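Local coordinates for dipeptide Epimerase (Enterococcus faecalis V583, PDB 3JVA), which belongs to the mandelate racemase/muconate lactonizing enzyme family of the enolase superfamily and carries a magnesium ion in its C-terminal barrel domain, at residues Lys152-Asp156 with Glu337-Leu341; Gln192-Pro196 with Pro217-Asp222; Ala199-Gln204 with Tyr228-Val233. All coordinates share one frame; numbering follows the deposited sequence.

Contact 1. Residues Lys152-Asp156 with Glu337-Leu341; sequences KLGFD and EAKPL
Phe155 lays one face of its ring over Pro340, and this CH-pi contact is the centre of the meeting between Lys152-Asp156 and Glu337-Leu341. Pro340 CD sits 4.0 Å from the centroid of the Phe155 ring, only 7° off the ring normal, while Pro340 CB comes within 3.6 Å of Phe155 CD1 nearer the rim. The ring gets there because Phe155 CG stands beside its own backbone N, anti to the carbonyl carbon (chi1 -73°), which carries the far end of the ring toward the other segment. Its tip, CZ, then presses on the backbone, 3.4 Å from Lys339 C, while CE2, at the ring's rim, approaches the methyl group of Ala338.

Both segments belong to the barrel domain of the enolase fold. The first runs from the end of helix 140-152 through the loop before strand 157-161, the second leads into strand 341-343, which runs antiparallel to strand 128-134. Gly154 ends the helix in a Schellman motif with positive phi (109°), and Phe155 follows as the chain turns into the strand; its ring also packs on Ile133 of strand 128-134.

Further apolar contact comes from Leu153, whose CD2 lies 3.9 Å from Ala338 CB.

No hydrogen bond crosses between the segments; the two carbonyl oxygens that reach the proline meet its carbons. Gly154 O touches Pro340 CG at 3.5 Å, and Leu153 O faces Pro340 CD at 3.7 Å. Backbone hydrogen bonds run from Pro340 to Thr131 and from Asp156 to Lys185.

Contact 2. Residues Gln192-Pro196 with Pro217-Asp222; sequences QAWTP and PVKRRD
Gln192 reaches across Val218 and Lys219 to the backbone of Arg220, joining two loops that follow neighbouring parallel strands of the enolase-type barrel, 185-189 and 213-215, on the side where the magnesium ion sits. Its CG lies beside the backbone N and the chain runs extended from there, bringing OE1 to accept from Arg220 N at 2.9 Å. The bond is fairly straight, 160° at the hydrogen. The donor nitrogen lies 32° out of the plane of the glutamine carbonyl. The aliphatic part of Arg220 passes obliquely beside the same oxygen, with CG at 3.5 Å, and the amide and guanidinium planes are turned 66° apart. Within the second loop, a type I turn from Lys219 to Asp222 presents this N-H to the glutamine.

The side chains of Trp194 and Pro217 stand at about a right angle, the six-membered part of the indole meeting the proline through CE3 and CB. Their backbones are joined as well: Trp194 N donates to Pro217 O at 3.0 Å, nearly in line with the carbonyl bond. Beyond the contact, the indole packs on Ala199 and Ile203 of helix 196-206. Trp194 O lies against Val218 CG1 and accepts a hydrogen bond from a water, which in turn accepts from Lys219 N and so bridges the loops.

Thr195 and Asp222 each occupy the N-cap position of the helix that follows. Arg221 turns away to a salt bridge with Asp248 of the second subunit. Where the two helix starts come together, the side chains of Pro196 and Asp222 meet at a slant, with Pro196 CG 3.4 Å from Asp222 OD2.

Contact 3. Residues Ala199-Gln204 with Tyr228-Val233; sequences AVKAIQ and YVTSQV
Two consecutive helices on the outside of the enolase-type barrel, 196-206 and 223-232, pack side by side here, with strand 213-215 between them in sequence, as expected of successive beta-alpha units. Their local axes come within 9.9 Å and cross at -41°. Val200 is wedged between Tyr228, Gln232 and Val233, its two methyl groups dividing the work. CG2, beside the backbone N, reaches Tyr228 CE2 and Gln232 CB, both at 3.8 Å; CG1, anti to that nitrogen (chi1 172°), turns to Val233 CG1 at 3.9 Å. The valine meets the tyrosine at about a right angle and the other two obliquely.

Val229 divides its branches in the same manner: CG2 lies against Ala199 CB, and CG1 against Ile203 CD1 at 3.7 Å, with the isoleucine crossing the valine roughly perpendicularly. Ile203 also touches Val233, so these apolar groups form a continuous layer between the helices. On the barrel side, Ile203 and Val229 both pack on Ile237 of strand 236-239.

No hydrogen bond joins the segments. Toward the end of the second helix, Val229 O accepts from both Gln232 N and Val233 N, and Val233 is the first residue to leave helical angles, its CB pointing toward the first helix. Gln204 runs out extended and rests its CG on Val233 CG1.

The ring of Tyr228 has Gln232 CG over one face, toward the rim, and its hydroxyl is hydrogen-bonded to Asn234 ND2 of the third subunit, which also packs on Val200. Nearby, Ser231 OG donates to Tyr228 O at 2.8 Å, tilted 30° from the carbonyl plane.

How the contacts relate
Contacts 2 and 3 are neighbours, their centres 11 Å apart, and their segments interleave along the chain: each loop of contact 2 leads into a helix of contact 3. They touch directly, with Trp194 CZ2 3.7 Å from Ala202 CB and Pro196 CB 3.9 Å from Tyr228 CD2. Contact 1 lies apart, its centre 31 Å from those of the other two, and its segments enclose both in sequence. The magnesium ion, bound by Asp189, Glu215 and Asp240, is about 8 Å from the side chain of Gln192 in contact 2 and about 13 Å from that of Ile203 in contact 3.

Contact 1. Residues Lys152-Asp156 with Glu337-Leu341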
loop_
_atom_site.group_PDB
_atom_site.type_symbol
_atom_site.label_atom_id
_atom_site.label_comp_id
_atom_site.label_asym_id
_atom_site.label_seq_id
_atom_site.Cartn_x
_atom_site.Cartn_y
_atom_site.Cartn_z
ATOM N N LYS B 152 -43.436 -28.740 -1.186
ATOM C CA LYS B 152 -44.795 -28.985 -1.669
ATOM C C LYS B 152 -45.600 -27.697 -1.559
ATOM O O LYS B 152 -46.554 -27.483 -2.305
ATOM C CB LYS B 152 -45.476 -30.079 -0.848
ATOM C CG LYS B 152 -44.731 -31.397 -0.839
ATOM C CD LYS B 152 -45.588 -32.526 -0.286
ATOM C CE LYS B 152 -44.809 -33.834 -0.276
ATOM N NZ LYS B 152 -44.151 -34.085 -1.590
ATOM N N LEU B 153 -45.203 -26.846 -0.619
ATOM C CA LEU B 153 -45.860 -25.563 -0.398
ATOM C C LEU B 153 -45.434 -24.545 -1.460
ATOM O O LEU B 153 -45.996 -23.450 -1.546
ATOM C CB LEU B 153 -45.519 -25.047 1.004
ATOM C CG LEU B 153 -46.605 -25.041 2.087
ATOM C CD1 LEU B 153 -47.525 -26.238 1.957
ATOM C CD2 LEU B 153 -45.934 -25.011 3.451
ATOM N N GLY B 154 -44.437 -24.907 -2.265
ATOM C CA GLY B 154 -43.983 -24.013 -3.321
ATOM C C GLY B 154 -42.624 -23.366 -3.107
ATOM O O GLY B 154 -42.093 -22.715 -4.009
ATOM N N PHE B 155 -42.054 -23.532 -1.921
ATOM C CA PHE B 155 -40.747 -22.939 -1.647
ATOM C C PHE B 155 -39.668 -23.543 -2.541
ATOM O O PHE B 155 -39.621 -24.756 -2.738
ATOM C CB PHE B 155 -40.390 -23.135 -0.173
ATOM C CG PHE B 155 -41.182 -22.259 0.752
ATOM C CD1 PHE B 155 -40.834 -20.923 0.929
ATOM C CD2 PHE B 155 -42.313 -22.747 1.395
ATOM C CE1 PHE B 155 -41.603 -20.083 1.731
ATOM C CE2 PHE B 155 -43.092 -21.915 2.200
ATOM C CZ PHE B 155 -42.735 -20.579 2.367
ATOM N N ASP B 156 -38.810 -22.691 -3.089
ATOM C CA ASP B 156 -37.732 -23.149 -3.957
ATOM C C ASP B 156 -36.376 -22.897 -3.303
ATOM O O ASP B 156 -35.332 -23.221 -3.872
ATOM C CB ASP B 156 -37.805 -22.435 -5.312
ATOM C CG ASP B 156 -37.607 -20.930 -5.198
ATOM O OD1 ASP B 156 -37.804 -20.225 -6.214
ATOM O OD2 ASP B 156 -37.248 -20.450 -4.101
ATOM N N GLU B 337 -49.792 -17.348 6.561
ATOM C CA GLU B 337 -49.755 -18.478 5.635
ATOM C C GLU B 337 -48.363 -18.704 5.043
ATOM O O GLU B 337 -47.767 -17.790 4.477
ATOM C CB GLU B 337 -50.761 -18.242 4.510
ATOM C CG GLU B 337 -50.956 -19.423 3.579
ATOM C CD GLU B 337 -51.922 -19.108 2.453
ATOM O OE1 GLU B 337 -51.587 -18.261 1.599
ATOM O OE2 GLU B 337 -53.019 -19.704 2.429
ATOM N N ALA B 338 -47.852 -19.927 5.170
ATOM C CA ALA B 338 -46.534 -20.250 4.634
ATOM C C ALA B 338 -46.604 -20.358 3.114
ATOM O O ALA B 338 -47.096 -21.346 2.564
ATOM C CB ALA B 338 -46.028 -21.560 5.240
ATOM N N LYS B 339 -46.118 -19.317 2.448
ATOM C CA LYS B 339 -46.105 -19.233 0.988
ATOM C C LYS B 339 -44.810 -18.530 0.595
ATOM O O LYS B 339 -44.366 -17.610 1.285
ATOM C CB LYS B 339 -47.300 -18.407 0.491
ATOM C CG LYS B 339 -47.397 -17.015 1.128
ATOM C CD LYS B 339 -48.340 -16.070 0.377
ATOM C CE LYS B 339 -48.251 -14.636 0.933
ATOM N NZ LYS B 339 -48.858 -13.600 0.030
ATOM N N PRO B 340 -44.185 -18.946 -0.515
ATOM C CA PRO B 340 -42.937 -18.292 -0.925
ATOM C C PRO B 340 -43.137 -16.915 -1.551
ATOM O O PRO B 340 -42.280 -16.039 -1.419
ATOM C CB PRO B 340 -42.331 -19.292 -1.908
ATOM C CG PRO B 340 -43.557 -19.904 -2.544
ATOM C CD PRO B 340 -44.453 -20.138 -1.342
ATOM N N LEU B 341 -44.266 -16.717 -2.226
ATOM C CA LEU B 341 -44.533 -15.445 -2.874
ATOM C C LEU B 341 -45.325 -14.473 -2.006
ATOM O O LEU B 341 -46.491 -14.706 -1.684
ATOM C CB LEU B 341 -45.271 -15.664 -4.198
ATOM C CG LEU B 341 -45.535 -14.393 -5.010
ATOM C CD1 LEU B 341 -44.217 -13.777 -5.450
ATOM C CD2 LEU B 341 -46.397 -14.727 -6.216
#

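Contact 2. Residues Gln192-Pro196 with Pro217-Asp222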
loop_
_atom_site.group_PDB
_atom_site.type_symbol
_atom_site.label_atom_id
_atom_site.label_comp_id
_atom_site.label_asym_id
_atom_site.label_seq_id
_atom_site.Cartn_x
_atom_site.Cartn_y
_atom_site.Cartn_z
ATOM N N GLN B 192 -21.269 -17.153 12.577
ATOM C CA GLN B 192 -19.948 -16.843 13.137
ATOM C C GLN B 192 -19.272 -18.020 13.832
ATOM O O GLN B 192 -18.464 -17.831 14.744
ATOM C CB GLN B 192 -20.074 -15.689 14.140
ATOM C CG GLN B 192 -20.907 -14.520 13.662
ATOM C CD GLN B 192 -21.132 -13.488 14.753
ATOM O OE1 GLN B 192 -20.204 -12.791 15.169
ATOM N NE2 GLN B 192 -22.368 -13.394 15.231
ATOM N N ALA B 193 -19.560 -19.229 13.373
ATOM C CA ALA B 193 -19.024 -20.428 14.005
ATOM C C ALA B 193 -17.553 -20.784 13.828
ATOM O O ALA B 193 -16.956 -21.371 14.730
ATOM C CB ALA B 193 -19.878 -21.630 13.594
ATOM N N TRP B 194 -16.956 -20.430 12.696
ATOM C CA TRP B 194 -15.580 -20.843 12.437
ATOM C C TRP B 194 -14.471 -19.813 12.358
ATOM O O TRP B 194 -14.711 -18.613 12.184
ATOM C CB TRP B 194 -15.543 -21.646 11.136
ATOM C CG TRP B 194 -16.607 -22.693 11.031
ATOM C CD1 TRP B 194 -16.832 -23.725 11.897
ATOM C CD2 TRP B 194 -17.567 -22.834 9.977
ATOM N NE1 TRP B 194 -17.872 -24.505 11.443
ATOM C CE2 TRP B 194 -18.340 -23.981 10.267
ATOM C CE3 TRP B 194 -17.847 -22.105 8.814
ATOM C CZ2 TRP B 194 -19.375 -24.417 9.433
ATOM C CZ3 TRP B 194 -18.876 -22.538 7.985
ATOM C CH2 TRP B 194 -19.628 -23.686 8.301
ATOM N N THR B 195 -13.243 -20.314 12.493
ATOM C CA THR B 195 -12.050 -19.493 12.363
ATOM C C THR B 195 -11.922 -19.469 10.846
ATOM O O THR B 195 -12.504 -20.317 10.167
ATOM C CB THR B 195 -10.796 -20.171 12.970
ATOM O OG1 THR B 195 -10.503 -21.380 12.254
ATOM C CG2 THR B 195 -11.023 -20.496 14.437
ATOM N N PRO B 196 -11.164 -18.513 10.292
ATOM C CA PRO B 196 -11.009 -18.424 8.837
ATOM C C PRO B 196 -10.625 -19.714 8.110
ATOM O O PRO B 196 -11.305 -20.128 7.173
ATOM C CB PRO B 196 -9.959 -17.328 8.670
ATOM C CG PRO B 196 -10.217 -16.437 9.859
ATOM C CD PRO B 196 -10.396 -17.452 10.966
ATOM N N PRO B 217 -19.517 -16.806 7.968
ATOM C CA PRO B 217 -18.771 -17.955 8.482
ATOM C C PRO B 217 -17.828 -17.678 9.658
ATOM O O PRO B 217 -17.463 -18.600 10.385
ATOM C CB PRO B 217 -18.039 -18.468 7.246
ATOM C CG PRO B 217 -17.779 -17.216 6.470
ATOM C CD PRO B 217 -19.093 -16.462 6.600
ATOM N N VAL B 218 -17.437 -16.420 9.843
ATOM C CA VAL B 218 -16.543 -16.051 10.942
ATOM C C VAL B 218 -17.127 -14.942 11.816
ATOM O O VAL B 218 -18.142 -14.336 11.467
ATOM C CB VAL B 218 -15.162 -15.588 10.411
ATOM C CG1 VAL B 218 -14.537 -16.695 9.578
ATOM C CG2 VAL B 218 -15.314 -14.315 9.571
ATOM N N LYS B 219 -16.486 -14.687 12.955
ATOM C CA LYS B 219 -16.936 -13.647 13.878
ATOM C C LYS B 219 -17.072 -12.311 13.167
ATOM O O LYS B 219 -16.245 -11.952 12.327
ATOM C CB LYS B 219 -15.973 -13.525 15.060
ATOM C CG LYS B 219 -16.129 -14.647 16.066
ATOM C CD LYS B 219 -15.237 -14.450 17.278
ATOM C CE LYS B 219 -15.489 -15.534 18.312
ATOM N NZ LYS B 219 -14.620 -15.375 19.511
ATOM N N ARG B 220 -18.114 -11.570 13.528
ATOM C CA ARG B 220 -18.421 -10.298 12.888
ATOM C C ARG B 220 -17.313 -9.256 12.773
ATOM O O ARG B 220 -17.260 -8.532 11.777
ATOM C CB ARG B 220 -19.658 -9.674 13.548
ATOM C CG ARG B 220 -19.529 -9.341 15.028
ATOM C CD ARG B 220 -20.915 -9.061 15.605
ATOM N NE ARG B 220 -20.897 -8.599 16.993
ATOM C CZ ARG B 220 -20.644 -7.347 17.366
ATOM N NH1 ARG B 220 -20.383 -6.416 16.455
ATOM N NH2 ARG B 220 -20.665 -7.024 18.654
ATOM N N ARG B 221 -16.431 -9.183 13.766
ATOM C CA ARG B 221 -15.348 -8.198 13.746
ATOM C C ARG B 221 -14.098 -8.629 12.978
ATOM O O ARG B 221 -13.183 -7.831 12.779
ATOM C CB ARG B 221 -14.947 -7.824 15.181
ATOM C CG ARG B 221 -16.010 -7.066 15.968
ATOM C CD ARG B 221 -16.313 -5.705 15.351
ATOM N NE ARG B 221 -15.215 -4.747 15.496
ATOM C CZ ARG B 221 -14.874 -4.156 16.638
ATOM N NH1 ARG B 221 -15.540 -4.418 17.756
ATOM N NH2 ARG B 221 -13.870 -3.288 16.661
ATOM N N ASP B 222 -14.056 -9.883 12.539
ATOM C CA ASP B 222 -12.892 -10.377 11.806
ATOM C C ASP B 222 -13.057 -10.204 10.297
ATOM O O ASP B 222 -13.249 -11.175 9.566
ATOM C CB ASP B 222 -12.652 -11.850 12.155
ATOM C CG ASP B 222 -11.398 -12.400 11.518
ATOM O OD1 ASP B 222 -10.532 -11.593 11.122
ATOM O OD2 ASP B 222 -11.270 -13.638 11.424
HETATM O O HOH W 1 -14.411 -16.494 13.759
#

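Contact 3. Residues Ala199-Gln204 with Tyr228-Val233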
loop_
_atom_site.group_PDB
_atom_site.type_symbol
_atom_site.label_atom_id
_atom_site.label_comp_id
_atom_site.label_asym_id
_atom_site.label_seq_id
_atom_site.Cartn_x
_atom_site.Cartn_y
_atom_site.Cartn_z
ATOM N N ALA B 199 -13.212 -22.450 8.444
ATOM C CA ALA B 199 -14.362 -22.101 7.613
ATOM C C ALA B 199 -14.177 -22.571 6.176
ATOM O O ALA B 199 -15.093 -23.127 5.574
ATOM C CB ALA B 199 -14.599 -20.587 7.642
ATOM N N VAL B 200 -12.994 -22.341 5.617
ATOM C CA VAL B 200 -12.728 -22.763 4.247
ATOM C C VAL B 200 -12.906 -24.274 4.138
ATOM O O VAL B 200 -13.502 -24.774 3.187
ATOM C CB VAL B 200 -11.293 -22.377 3.817
ATOM C CG1 VAL B 200 -10.961 -22.986 2.457
ATOM C CG2 VAL B 200 -11.174 -20.863 3.756
ATOM N N LYS B 201 -12.400 -24.990 5.136
ATOM C CA LYS B 201 -12.487 -26.448 5.172
ATOM C C LYS B 201 -13.945 -26.907 5.205
ATOM O O LYS B 201 -14.371 -27.733 4.396
ATOM C CB LYS B 201 -11.768 -26.968 6.420
ATOM C CG LYS B 201 -11.328 -28.425 6.355
ATOM C CD LYS B 201 -10.888 -28.940 7.733
ATOM C CE LYS B 201 -10.043 -27.917 8.503
ATOM N NZ LYS B 201 -8.856 -27.429 7.743
ATOM N N ALA B 202 -14.706 -26.351 6.143
ATOM C CA ALA B 202 -16.109 -26.717 6.307
ATOM C C ALA B 202 -16.946 -26.376 5.080
ATOM O O ALA B 202 -17.744 -27.189 4.616
ATOM C CB ALA B 202 -16.689 -26.029 7.545
ATOM N N ILE B 203 -16.760 -25.173 4.550
ATOM C CA ILE B 203 -17.528 -24.751 3.390
ATOM C C ILE B 203 -17.243 -25.612 2.162
ATOM O O ILE B 203 -18.164 -25.990 1.433
ATOM C CB ILE B 203 -17.275 -23.256 3.089
ATOM C CG1 ILE B 203 -17.850 -22.413 4.235
ATOM C CG2 ILE B 203 -17.935 -22.859 1.773
ATOM C CD1 ILE B 203 -17.501 -20.933 4.167
ATOM N N GLN B 204 -15.977 -25.941 1.932
ATOM C CA GLN B 204 -15.649 -26.774 0.784
ATOM C C GLN B 204 -16.245 -28.171 0.943
ATOM O O GLN B 204 -16.587 -28.821 -0.041
ATOM C CB GLN B 204 -14.136 -26.842 0.591
ATOM C CG GLN B 204 -13.550 -25.480 0.281
ATOM C CD GLN B 204 -12.093 -25.532 -0.089
ATOM O OE1 GLN B 204 -11.287 -26.159 0.600
ATOM N NE2 GLN B 204 -11.741 -24.859 -1.179
ATOM N N TYR B 228 -10.724 -13.432 3.746
ATOM C CA TYR B 228 -9.930 -14.614 3.421
ATOM C C TYR B 228 -10.841 -15.737 2.936
ATOM O O TYR B 228 -10.592 -16.350 1.903
ATOM C CB TYR B 228 -9.154 -15.081 4.659
ATOM C CG TYR B 228 -8.389 -16.373 4.448
ATOM C CD1 TYR B 228 -7.212 -16.397 3.702
ATOM C CD2 TYR B 228 -8.856 -17.574 4.985
ATOM C CE1 TYR B 228 -6.511 -17.594 3.494
ATOM C CE2 TYR B 228 -8.161 -18.776 4.783
ATOM C CZ TYR B 228 -6.991 -18.775 4.039
ATOM O OH TYR B 228 -6.293 -19.950 3.845
ATOM N N VAL B 229 -11.901 -16.009 3.688
ATOM C CA VAL B 229 -12.835 -17.061 3.303
ATOM C C VAL B 229 -13.414 -16.799 1.917
ATOM O O VAL B 229 -13.373 -17.657 1.038
ATOM C CB VAL B 229 -13.993 -17.171 4.310
ATOM C CG1 VAL B 229 -14.964 -18.260 3.870
ATOM C CG2 VAL B 229 -13.446 -17.473 5.689
ATOM N N THR B 230 -13.947 -15.600 1.722
ATOM C CA THR B 230 -14.531 -15.234 0.443
ATOM C C THR B 230 -13.575 -15.488 -0.717
ATOM O O THR B 230 -13.970 -16.016 -1.758
ATOM C CB THR B 230 -14.931 -13.752 0.447
ATOM O OG1 THR B 230 -15.901 -13.537 1.477
ATOM C CG2 THR B 230 -15.511 -13.345 -0.904
ATOM N N SER B 231 -12.313 -15.125 -0.521
ATOM C CA SER B 231 -11.301 -15.278 -1.557
ATOM C C SER B 231 -10.782 -16.704 -1.736
ATOM O O SER B 231 -10.119 -16.994 -2.727
ATOM C CB SER B 231 -10.118 -14.354 -1.261
ATOM O OG SER B 231 -9.381 -14.817 -0.138
ATOM N N GLN B 232 -11.081 -17.592 -0.793
ATOM C CA GLN B 232 -10.585 -18.964 -0.896
ATOM C C GLN B 232 -11.589 -20.013 -1.354
ATOM O O GLN B 232 -11.194 -21.109 -1.764
ATOM C CB GLN B 232 -9.985 -19.403 0.441
ATOM C CG GLN B 232 -8.753 -18.620 0.863
ATOM C CD GLN B 232 -7.632 -18.716 -0.152
ATOM O OE1 GLN B 232 -7.325 -19.801 -0.654
ATOM N NE2 GLN B 232 -7.008 -17.582 -0.457
ATOM N N VAL B 233 -12.879 -19.702 -1.290
ATOM C CA VAL B 233 -13.890 -20.670 -1.707
ATOM C C VAL B 233 -14.723 -20.165 -2.874
ATOM O O VAL B 233 -14.899 -18.956 -3.048
ATOM C CB VAL B 233 -14.845 -21.024 -0.544
ATOM C CG1 VAL B 233 -14.044 -21.437 0.683
ATOM C CG2 VAL B 233 -15.743 -19.834 -0.221
#